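EcmrR transcriptional regulator (Escherichia coli, PDB 6WL5) is a MerR-family transcription activator that senses multiple drugs, probably through a GyrI-like C-terminal domain, which here binds the quaternary ammonium detergent cetyl-trimethyl-ammonium. Local coordinates at residues 36-47 / 81-89; 47-58 / 70-79. One frame throughout, in Å; residues are numbered along the deposited sequence. Where two conformers were deposited one is given.

Contact 1: 36-47 / 81-89; sequences IGQEVMKANPGL and GKNEGNIIF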
loop_
_atom_site.group_PDB
_atom_site.type_symbol
_atom_site.label_atom_id
_atom_site.label_comp_id
_atom_site.label_asym_id
_atom_site.label_seq_id
_atom_site.Cartn_x
_atom_site.Cartn_y
_atom_site.Cartn_z
ATOM N N ILE A 36 -12.130 9.057 1.333
ATOM C CA ILE A 36 -10.979 9.673 1.984
ATOM C C ILE A 36 -10.434 10.801 1.127
ATOM O O ILE A 36 -10.225 11.932 1.601
ATOM C CB ILE A 36 -9.892 8.613 2.212
ATOM C CG1 ILE A 36 -10.429 7.494 3.093
ATOM C CG2 ILE A 36 -8.657 9.254 2.874
ATOM C CD1 ILE A 36 -9.431 6.343 3.224
ATOM N N GLY A 37 -10.158 10.495 -0.143
ATOM C CA GLY A 37 -9.657 11.513 -1.043
ATOM C C GLY A 37 -10.628 12.659 -1.201
ATOM O O GLY A 37 -10.232 13.824 -1.215
ATOM N N GLN A 38 -11.913 12.335 -1.326
ATOM C CA GLN A 38 -12.922 13.368 -1.475
ATOM C C GLN A 38 -12.878 14.319 -0.289
ATOM O O GLN A 38 -12.916 15.549 -0.451
ATOM C CB GLN A 38 -14.292 12.702 -1.544
ATOM C CG GLN A 38 -14.597 11.885 -2.808
ATOM C CD GLN A 38 -14.292 12.643 -4.097
ATOM O OE1 GLN A 38 -13.448 12.214 -4.899
ATOM N NE2 GLN A 38 -14.973 13.762 -4.303
ATOM N N GLU A 39 -12.801 13.778 0.926
ATOM C CA GLU A 39 -12.929 14.655 2.086
ATOM C C GLU A 39 -11.652 15.446 2.332
ATOM O O GLU A 39 -11.714 16.640 2.655
ATOM C CB GLU A 39 -13.341 13.863 3.329
ATOM C CG GLU A 39 -14.819 13.404 3.325
ATOM C CD GLU A 39 -15.825 14.519 3.031
ATOM O OE1 GLU A 39 -15.954 15.454 3.848
ATOM O OE2 GLU A 39 -16.503 14.461 1.983
ATOM N N VAL A 40 -10.488 14.816 2.168
ATOM C CA VAL A 40 -9.250 15.548 2.392
ATOM C C VAL A 40 -9.069 16.643 1.354
ATOM O O VAL A 40 -8.591 17.734 1.676
ATOM C CB VAL A 40 -8.047 14.590 2.433
ATOM C CG1 VAL A 40 -7.649 14.197 1.063
ATOM C CG2 VAL A 40 -6.852 15.250 3.140
ATOM N N MET A 41 -9.453 16.379 0.097
ATOM C CA MET A 41 -9.302 17.373 -0.966
ATOM C C MET A 41 -10.217 18.566 -0.730
ATOM O O MET A 41 -9.790 19.721 -0.869
ATOM C CB MET A 41 -9.597 16.729 -2.331
ATOM C CG MET A 41 -8.434 15.871 -2.883
ATOM S SD MET A 41 -6.972 16.879 -3.023
ATOM C CE MET A 41 -5.629 15.686 -3.232
ATOM N N LYS A 42 -11.472 18.309 -0.353
ATOM C CA LYS A 42 -12.392 19.406 -0.054
ATOM C C LYS A 42 -11.822 20.329 1.014
ATOM O O LYS A 42 -12.005 21.553 0.952
ATOM C CB LYS A 42 -13.723 18.849 0.445
ATOM C CG LYS A 42 -14.610 18.234 -0.602
ATOM C CD LYS A 42 -16.003 18.013 -0.015
ATOM C CE LYS A 42 -16.747 16.886 -0.725
ATOM N NZ LYS A 42 -16.584 15.610 0.019
ATOM N N ALA A 43 -11.162 19.758 2.026
ATOM C CA ALA A 43 -10.676 20.531 3.165
ATOM C C ALA A 43 -9.340 21.214 2.913
ATOM O O ALA A 43 -8.940 22.072 3.710
ATOM C CB ALA A 43 -10.532 19.635 4.398
ATOM N N ASN A 44 -8.631 20.863 1.847
ATOM C CA ASN A 44 -7.305 21.409 1.566
ATOM C C ASN A 44 -7.235 21.742 0.088
ATOM O O ASN A 44 -6.598 21.030 -0.693
ATOM C CB ASN A 44 -6.206 20.405 1.931
ATOM C CG ASN A 44 -6.079 20.204 3.424
ATOM O OD1 ASN A 44 -5.501 21.016 4.128
ATOM N ND2 ASN A 44 -6.641 19.102 3.912
ATOM N N PRO A 45 -7.900 22.814 -0.341
ATOM C CA PRO A 45 -7.721 23.276 -1.724
ATOM C C PRO A 45 -6.239 23.428 -2.021
ATOM O O PRO A 45 -5.446 23.813 -1.155
ATOM C CB PRO A 45 -8.442 24.632 -1.754
ATOM C CG PRO A 45 -9.362 24.644 -0.579
ATOM C CD PRO A 45 -8.818 23.659 0.442
ATOM N N GLY A 46 -5.857 23.097 -3.247
ATOM C CA GLY A 46 -4.468 23.174 -3.635
ATOM C C GLY A 46 -3.627 21.972 -3.271
ATOM O O GLY A 46 -2.493 21.866 -3.748
ATOM N N LEU A 47 -4.127 21.065 -2.441
ATOM C CA LEU A 47 -3.396 19.830 -2.190
ATOM C C LEU A 47 -3.165 19.103 -3.511
ATOM O O LEU A 47 -4.076 18.976 -4.335
ATOM C CB LEU A 47 -4.185 18.951 -1.230
ATOM C CG LEU A 47 -3.467 17.674 -0.779
ATOM C CD1 LEU A 47 -2.236 18.031 0.081
ATOM C CD2 LEU A 47 -4.431 16.789 -0.015
ATOM N N GLY A 81 -1.002 19.044 4.403
ATOM C CA GLY A 81 -2.205 19.836 4.541
ATOM C C GLY A 81 -2.703 19.816 5.973
ATOM O O GLY A 81 -1.964 19.460 6.898
ATOM N N LYS A 82 -3.961 20.188 6.155
ATOM C CA LYS A 82 -4.604 20.190 7.457
ATOM C C LYS A 82 -5.334 18.872 7.650
ATOM O O LYS A 82 -6.072 18.434 6.763
ATOM C CB LYS A 82 -5.649 21.307 7.503
ATOM C CG LYS A 82 -5.108 22.709 7.404
ATOM C CD LYS A 82 -6.258 23.726 7.265
ATOM C CE LYS A 82 -5.965 24.858 6.251
ATOM N NZ LYS A 82 -4.560 24.891 5.693
ATOM N N ASN A 83 -5.155 18.248 8.807
ATOM C CA ASN A 83 -5.913 17.035 9.090
ATOM C C ASN A 83 -7.411 17.325 8.988
ATOM O O ASN A 83 -7.868 18.452 9.203
ATOM C CB ASN A 83 -5.550 16.507 10.477
ATOM C CG ASN A 83 -4.093 16.070 10.568
ATOM O OD1 ASN A 83 -3.424 15.873 9.556
ATOM N ND2 ASN A 83 -3.602 15.917 11.787
ATOM N N GLU A 84 -8.176 16.305 8.597
ATOM C CA GLU A 84 -9.629 16.408 8.452
ATOM C C GLU A 84 -10.199 15.168 9.134
ATOM O O GLU A 84 -10.136 14.061 8.591
ATOM C CB GLU A 84 -10.039 16.510 6.984
ATOM C CG GLU A 84 -11.561 16.431 6.715
ATOM C CD GLU A 84 -12.350 17.590 7.315
ATOM O OE1 GLU A 84 -11.739 18.630 7.664
ATOM O OE2 GLU A 84 -13.591 17.454 7.443
ATOM N N GLY A 85 -10.746 15.352 10.328
ATOM C CA GLY A 85 -11.249 14.214 11.071
ATOM C C GLY A 85 -10.128 13.251 11.381
ATOM O O GLY A 85 -9.044 13.636 11.844
ATOM N N ASN A 86 -10.384 11.973 11.140
ATOM C CA ASN A 86 -9.367 10.956 11.318
ATOM C C ASN A 86 -8.501 10.794 10.086
ATOM O O ASN A 86 -7.748 9.821 9.997
ATOM C CB ASN A 86 -10.007 9.630 11.710
ATOM C CG ASN A 86 -10.682 9.701 13.057
ATOM O OD1 ASN A 86 -11.854 9.329 13.196
ATOM N ND2 ASN A 86 -9.959 10.208 14.058
ATOM N N ILE A 87 -8.585 11.720 9.133
ATOM C CA ILE A 87 -7.650 11.743 8.014
ATOM C C ILE A 87 -6.461 12.597 8.428
ATOM O O ILE A 87 -6.601 13.800 8.693
ATOM C CB ILE A 87 -8.291 12.278 6.731
ATOM C CG1 ILE A 87 -9.530 11.459 6.384
ATOM C CG2 ILE A 87 -7.276 12.171 5.576
ATOM C CD1 ILE A 87 -10.228 11.945 5.167
ATOM N N ILE A 88 -5.288 11.989 8.463
ATOM C CA ILE A 88 -4.119 12.645 9.027
ATOM C C ILE A 88 -2.956 12.654 8.034
ATOM O O ILE A 88 -2.760 11.708 7.260
ATOM C CB ILE A 88 -3.726 12.013 10.386
ATOM C CG1 ILE A 88 -3.234 10.603 10.152
ATOM C CG2 ILE A 88 -4.896 12.030 11.385
ATOM C CD1 ILE A 88 -1.749 10.571 10.023
ATOM N N PHE A 89 -2.208 13.747 8.043
ATOM C CA PHE A 89 -0.966 13.858 7.296
ATOM C C PHE A 89 0.202 13.377 8.160
ATOM O O PHE A 89 0.284 13.674 9.357
ATOM C CB PHE A 89 -0.770 15.311 6.863
ATOM C CG PHE A 89 -1.728 15.743 5.797
ATOM C CD1 PHE A 89 -2.998 16.187 6.127
ATOM C CD2 PHE A 89 -1.365 15.691 4.466
ATOM C CE1 PHE A 89 -3.907 16.572 5.137
ATOM C CE2 PHE A 89 -2.253 16.084 3.468
ATOM C CZ PHE A 89 -3.524 16.533 3.808
#
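N44 and G81 touch, with CA atoms 6.1 Å apart. Helix 36-43 runs into a type II turn from N44 to L47. Facing it, the chain 81-89 makes a type II' turn from E84 to I87 and enters a strand.

The amide of N44 binds both polar backbone atoms of K82. OD1 of N44 accepts from K82 N at 2.7 Å, with the donor tilted from the carbonyl plane. ND2 of N44 donates to K82 O at 3.0 Å, in the carbonyl plane and on a lone pair. The same ND2 also reaches V40 O at 3.3 Å, within its own segment. These three bonds fix the rotation of the amide. A leucine here would probably leave K82 N and O without these mates and free the turn to shift.

Away from the amide the contact is mostly apolar. V40 CG2 meets F89 CZ at 3.6 Å, obliquely to the ring. L47 CD1 touches F89 CE2. I87 CD1 lies 3.9 Å from I36 CG2. A43 CB packs against E84 OE1.

The contact joins helix 34-43 and the turn after it to the loop leading into strand 88-103 and to F89 in that strand. Y17 of strand 7-23 touches I36, V40 and F89.

Contact 2: 47-58 / 70-79; sequences LTLTTPAYCFTL and DVEFCEAVND. With 16A (cetyl-trimethyl-ammonium), chain F.
C55 to L58 pair with E75 to E72 as an antiparallel beta hairpin, their strand axes 4.6 Å apart at 162°. F56 with C74 and L58 with E72 are hydrogen-bonded pairs. C55 with E75 and T57 with F73 are non-hydrogen-bonded. Before the ladder, L49 bridges V77, with N78 N bonded to T48 O and T50 N to A76 O. The chain then loops away at 51-53 and returns at Y54, whose O accepts from A76 N.

On the face with F56, C74 CB sits over the ring, 3.7 Å from its centroid, a CH-pi contact. The F56 chi1 of 56° lays the ring over C74. C74 SG meets the ring obliquely, and L58 CD1 packs against that sulfur at 4.0 Å. E72 lies alongside L58 and bonds H60 and Q90.

On the face with T57, C55 and E75 belong to a detergent pocket. C55 SG touches F73 CZ at 3.5 Å, oblique to the ring. From the loop, L49 CD2 packs on E75 CG at 3.7 Å.

Waters bridge the segments: one accepts from Y54 N and donates to A76 O.

E75 probably offers its negative charge to the trimethylammonium head of the detergent, whose methyl C19 lies 3.3 Å from E75 OE1.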
loop_
_atom_site.group_PDB
_atom_site.type_symbol
_atom_site.label_atom_id
_atom_site.label_comp_id
_atom_site.label_asym_id
_atom_site.label_seq_id
_atom_site.Cartn_x
_atom_site.Cartn_y
_atom_site.Cartn_z
ATOM N N LEU A 47 -4.127 21.065 -2.441
ATOM C CA LEU A 47 -3.396 19.830 -2.190
ATOM C C LEU A 47 -3.165 19.103 -3.511
ATOM O O LEU A 47 -4.076 18.976 -4.335
ATOM C CB LEU A 47 -4.185 18.951 -1.230
ATOM C CG LEU A 47 -3.467 17.674 -0.779
ATOM C CD1 LEU A 47 -2.236 18.031 0.081
ATOM C CD2 LEU A 47 -4.431 16.789 -0.015
ATOM N N THR A 48 -1.946 18.593 -3.686
ATOM C CA THR A 48 -1.480 18.021 -4.943
ATOM C C THR A 48 -0.914 16.635 -4.676
ATOM O O THR A 48 -0.056 16.465 -3.798
ATOM C CB THR A 48 -0.396 18.919 -5.567
ATOM O OG1 THR A 48 -0.896 20.257 -5.702
ATOM C CG2 THR A 48 0.031 18.410 -6.944
ATOM N N LEU A 49 -1.402 15.647 -5.424
ATOM C CA LEU A 49 -0.810 14.323 -5.367
ATOM C C LEU A 49 0.555 14.317 -6.040
ATOM O O LEU A 49 0.803 15.076 -6.989
ATOM C CB LEU A 49 -1.694 13.321 -6.105
ATOM C CG LEU A 49 -3.141 13.189 -5.647
ATOM C CD1 LEU A 49 -3.924 12.303 -6.606
ATOM C CD2 LEU A 49 -3.168 12.618 -4.270
ATOM N N THR A 50 1.446 13.437 -5.546
ATOM C CA THR A 50 2.783 13.366 -6.131
ATOM C C THR A 50 2.697 12.812 -7.551
ATOM O O THR A 50 1.757 12.081 -7.906
ATOM C CB THR A 50 3.764 12.494 -5.329
ATOM O OG1 THR A 50 3.266 11.151 -5.222
ATOM C CG2 THR A 50 4.029 13.050 -3.936
ATOM N N THR A 51 3.692 13.177 -8.362
ATOM C CA THR A 51 3.862 12.641 -9.708
ATOM C C THR A 51 5.285 12.107 -9.799
ATOM O O THR A 51 6.246 12.898 -9.699
ATOM C CB THR A 51 3.631 13.726 -10.767
ATOM O OG1 THR A 51 4.218 14.961 -10.361
ATOM C CG2 THR A 51 2.167 13.995 -10.929
ATOM N N PRO A 52 5.486 10.790 -9.983
ATOM C CA PRO A 52 4.430 9.770 -10.063
ATOM C C PRO A 52 3.686 9.585 -8.750
ATOM O O PRO A 52 4.218 9.893 -7.679
ATOM C CB PRO A 52 5.188 8.475 -10.371
ATOM C CG PRO A 52 6.613 8.758 -10.049
ATOM C CD PRO A 52 6.837 10.224 -10.109
ATOM N N ALA A 53 2.473 9.047 -8.861
ATOM C CA ALA A 53 1.648 8.761 -7.717
ATOM C C ALA A 53 2.297 7.675 -6.851
ATOM O O ALA A 53 3.050 6.815 -7.324
ATOM C CB ALA A 53 0.280 8.259 -8.188
ATOM N N TYR A 54 1.947 7.679 -5.569
ATOM C CA TYR A 54 2.300 6.575 -4.674
ATOM C C TYR A 54 1.146 6.419 -3.691
ATOM O O TYR A 54 0.982 7.223 -2.771
ATOM C CB TYR A 54 3.613 6.848 -3.959
ATOM C CG TYR A 54 4.196 5.713 -3.124
ATOM C CD1 TYR A 54 3.926 4.382 -3.392
ATOM C CD2 TYR A 54 5.058 5.994 -2.061
ATOM C CE1 TYR A 54 4.494 3.352 -2.631
ATOM C CE2 TYR A 54 5.613 4.984 -1.291
ATOM C CZ TYR A 54 5.333 3.663 -1.570
ATOM O OH TYR A 54 5.920 2.686 -0.744
ATOM N N CYS A 55 0.331 5.402 -3.913
ATOM C CA CYS A 55 -0.929 5.205 -3.207
ATOM C C CYS A 55 -0.908 3.777 -2.708
ATOM O O CYS A 55 -0.768 2.860 -3.508
ATOM C CB CYS A 55 -2.082 5.409 -4.184
ATOM S SG CYS A 55 -3.692 5.053 -3.461
ATOM N N PHE A 56 -0.986 3.586 -1.390
ATOM C CA PHE A 56 -0.680 2.263 -0.863
ATOM C C PHE A 56 -1.360 2.041 0.475
ATOM O O PHE A 56 -1.694 2.986 1.214
ATOM C CB PHE A 56 0.836 2.053 -0.689
ATOM C CG PHE A 56 1.499 3.077 0.178
ATOM C CD1 PHE A 56 1.888 4.295 -0.358
ATOM C CD2 PHE A 56 1.757 2.835 1.521
ATOM C CE1 PHE A 56 2.508 5.276 0.413
ATOM C CE2 PHE A 56 2.402 3.801 2.306
ATOM C CZ PHE A 56 2.786 5.025 1.739
ATOM N N THR A 57 -1.596 0.773 0.761
ATOM C CA THR A 57 -2.069 0.346 2.064
ATOM C C THR A 57 -0.878 -0.177 2.863
ATOM O O THR A 57 -0.100 -0.996 2.369
ATOM C CB THR A 57 -3.105 -0.769 1.926
ATOM O OG1 THR A 57 -4.228 -0.245 1.214
ATOM C CG2 THR A 57 -3.551 -1.319 3.305
ATOM N N LEU A 58 -0.789 0.252 4.112
ATOM C CA LEU A 58 0.077 -0.386 5.073
ATOM C C LEU A 58 -0.715 -1.442 5.829
ATOM O O LEU A 58 -1.768 -1.142 6.420
ATOM C CB LEU A 58 0.609 0.658 6.045
ATOM C CG LEU A 58 1.511 1.746 5.444
ATOM C CD1 LEU A 58 1.897 2.777 6.467
ATOM C CD2 LEU A 58 2.704 1.070 4.851
ATOM N N ASP A 70 -5.784 -4.743 10.508
ATOM C CA ASP A 70 -5.342 -3.391 10.847
ATOM C C ASP A 70 -4.640 -2.813 9.621
ATOM O O ASP A 70 -3.509 -3.203 9.298
ATOM C CB ASP A 70 -4.413 -3.440 12.063
ATOM C CG ASP A 70 -4.028 -2.062 12.588
ATOM O OD1 ASP A 70 -4.314 -1.015 11.947
ATOM O OD2 ASP A 70 -3.394 -2.047 13.670
ATOM N N VAL A 71 -5.325 -1.884 8.922
ATOM C CA VAL A 71 -4.843 -1.356 7.662
ATOM C C VAL A 71 -4.832 0.155 7.716
ATOM O O VAL A 71 -5.648 0.769 8.399
ATOM C CB VAL A 71 -5.731 -1.841 6.492
ATOM C CG1 VAL A 71 -5.570 -3.341 6.332
ATOM C CG2 VAL A 71 -7.217 -1.392 6.627
ATOM N N GLU A 72 -3.912 0.759 6.969
ATOM C CA GLU A 72 -3.795 2.210 6.889
ATOM C C GLU A 72 -3.660 2.612 5.425
ATOM O O GLU A 72 -2.669 2.277 4.766
ATOM C CB GLU A 72 -2.620 2.704 7.733
ATOM C CG GLU A 72 -2.533 4.206 7.836
ATOM C CD GLU A 72 -1.549 4.649 8.903
ATOM O OE1 GLU A 72 -0.522 3.951 9.040
ATOM O OE2 GLU A 72 -1.795 5.686 9.582
ATOM N N PHE A 73 -4.676 3.305 4.912
ATOM C CA PHE A 73 -4.631 3.791 3.553
ATOM C C PHE A 73 -3.807 5.062 3.501
ATOM O O PHE A 73 -4.060 6.001 4.274
ATOM C CB PHE A 73 -6.021 4.123 3.043
ATOM C CG PHE A 73 -6.001 4.652 1.674
ATOM C CD1 PHE A 73 -5.742 3.819 0.613
ATOM C CD2 PHE A 73 -6.144 6.006 1.448
ATOM C CE1 PHE A 73 -5.725 4.314 -0.678
ATOM C CE2 PHE A 73 -6.155 6.516 0.155
ATOM C CZ PHE A 73 -5.928 5.664 -0.905
ATOM N N CYS A 74 -2.903 5.129 2.534
ATOM C CA CYS A 74 -2.003 6.265 2.357
ATOM C C CYS A 74 -1.940 6.728 0.910
ATOM O O CYS A 74 -1.934 5.929 -0.018
ATOM C CB CYS A 74 -0.580 5.876 2.766
ATOM S SG CYS A 74 -0.378 5.323 4.461
ATOM N N GLU A 75 -1.883 8.033 0.718
ATOM C CA GLU A 75 -1.697 8.578 -0.607
ATOM C C GLU A 75 -0.706 9.720 -0.514
ATOM O O GLU A 75 -0.876 10.644 0.284
ATOM C CB GLU A 75 -3.060 9.014 -1.171
ATOM C CG GLU A 75 -3.061 9.316 -2.636
ATOM C CD GLU A 75 -4.404 9.055 -3.321
ATOM O OE1 GLU A 75 -4.378 9.027 -4.570
ATOM O OE2 GLU A 75 -5.479 8.942 -2.635
ATOM N N ALA A 76 0.318 9.659 -1.348
ATOM C CA ALA A 76 1.413 10.618 -1.276
ATOM C C ALA A 76 1.060 11.952 -1.921
ATOM O O ALA A 76 0.536 12.007 -3.047
ATOM C CB ALA A 76 2.658 10.049 -1.954
ATOM N N VAL A 77 1.441 13.032 -1.230
ATOM C CA VAL A 77 1.205 14.401 -1.660
ATOM C C VAL A 77 2.519 15.180 -1.622
ATOM O O VAL A 77 3.499 14.775 -1.002
ATOM C CB VAL A 77 0.144 15.120 -0.790
ATOM C CG1 VAL A 77 -1.240 14.500 -0.963
ATOM C CG2 VAL A 77 0.575 15.105 0.659
ATOM N N ASN A 78 2.535 16.314 -2.320
ATOM C CA ASN A 78 3.769 17.095 -2.350
ATOM C C ASN A 78 3.987 17.891 -1.067
ATOM O O ASN A 78 5.134 18.150 -0.700
ATOM C CB ASN A 78 3.811 18.028 -3.560
ATOM C CG ASN A 78 4.020 17.277 -4.862
ATOM O OD1 ASN A 78 4.761 16.320 -4.932
ATOM N ND2 ASN A 78 3.352 17.732 -5.906
ATOM N N ASP A 79 2.930 18.285 -0.362
ATOM C CA ASP A 79 3.148 18.949 0.915
ATOM C C ASP A 79 2.053 18.631 1.915
ATOM O O ASP A 79 0.974 18.142 1.571
ATOM C CB ASP A 79 3.274 20.460 0.747
ATOM C CG ASP A 79 4.212 20.856 -0.359
ATOM O OD1 ASP A 79 3.815 20.727 -1.538
ATOM O OD2 ASP A 79 5.328 21.290 -0.035
HETATM C C1 16A F . -20.730 1.153 -11.579
HETATM C C2 16A F . -19.487 0.382 -11.236
HETATM C C3 16A F . -18.873 1.156 -10.086
HETATM C C4 16A F . -17.385 0.954 -10.073
HETATM C C5 16A F . -16.805 1.874 -9.028
HETATM C C6 16A F . -15.409 2.266 -9.421
HETATM C C7 16A F . -14.840 3.207 -8.399
HETATM C C8 16A F . -13.393 3.474 -8.671
HETATM C C9 16A F . -12.819 4.435 -7.647
HETATM C C10 16A F . -11.327 4.231 -7.593
HETATM C C11 16A F . -10.639 4.725 -6.313
HETATM C C12 16A F . -9.250 4.083 -6.423
HETATM C C13 16A F . -8.177 4.523 -5.436
HETATM C C14 16A F . -6.735 4.165 -5.887
HETATM C C15 16A F . -6.045 5.418 -6.411
HETATM C C16 16A F . -5.623 5.451 -7.878
HETATM N N1 16A F . -4.227 5.914 -8.037
HETATM C C17 16A F . -3.283 4.821 -7.776
HETATM C C18 16A F . -4.089 6.354 -9.427
HETATM C C19 16A F . -3.845 7.036 -7.167
HETATM O O HOH W 1 0.259 19.084 -1.755
HETATM O O HOH W 2 5.695 14.991 -7.234
HETATM O O HOH W 3 3.686 16.749 -8.594
HETATM O O HOH W 4 0.143 9.834 -4.788
#

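From the N terminus, the chain reaches helix 34-43 after strand 7-23 and helix 26-31. This helix carries the first half of contact 1. The chain leaves it through L47, a residue both contacts share. It then forms strand 55-59, passes through the connection 60-68 and returns along strand 69-77, closing the short loop of contact 2. Only after this does it reach 81-89 and close the wider loop of contact 1. Contact 2 is thus enclosed by contact 1 in sequence, and the two do not cross. Contact 1 ties the helix to strand 88-103, while contact 2 pairs two strands of the same sheet. They also touch in space: I36 CD1 packs on F73 CD2 at 3.8 Å.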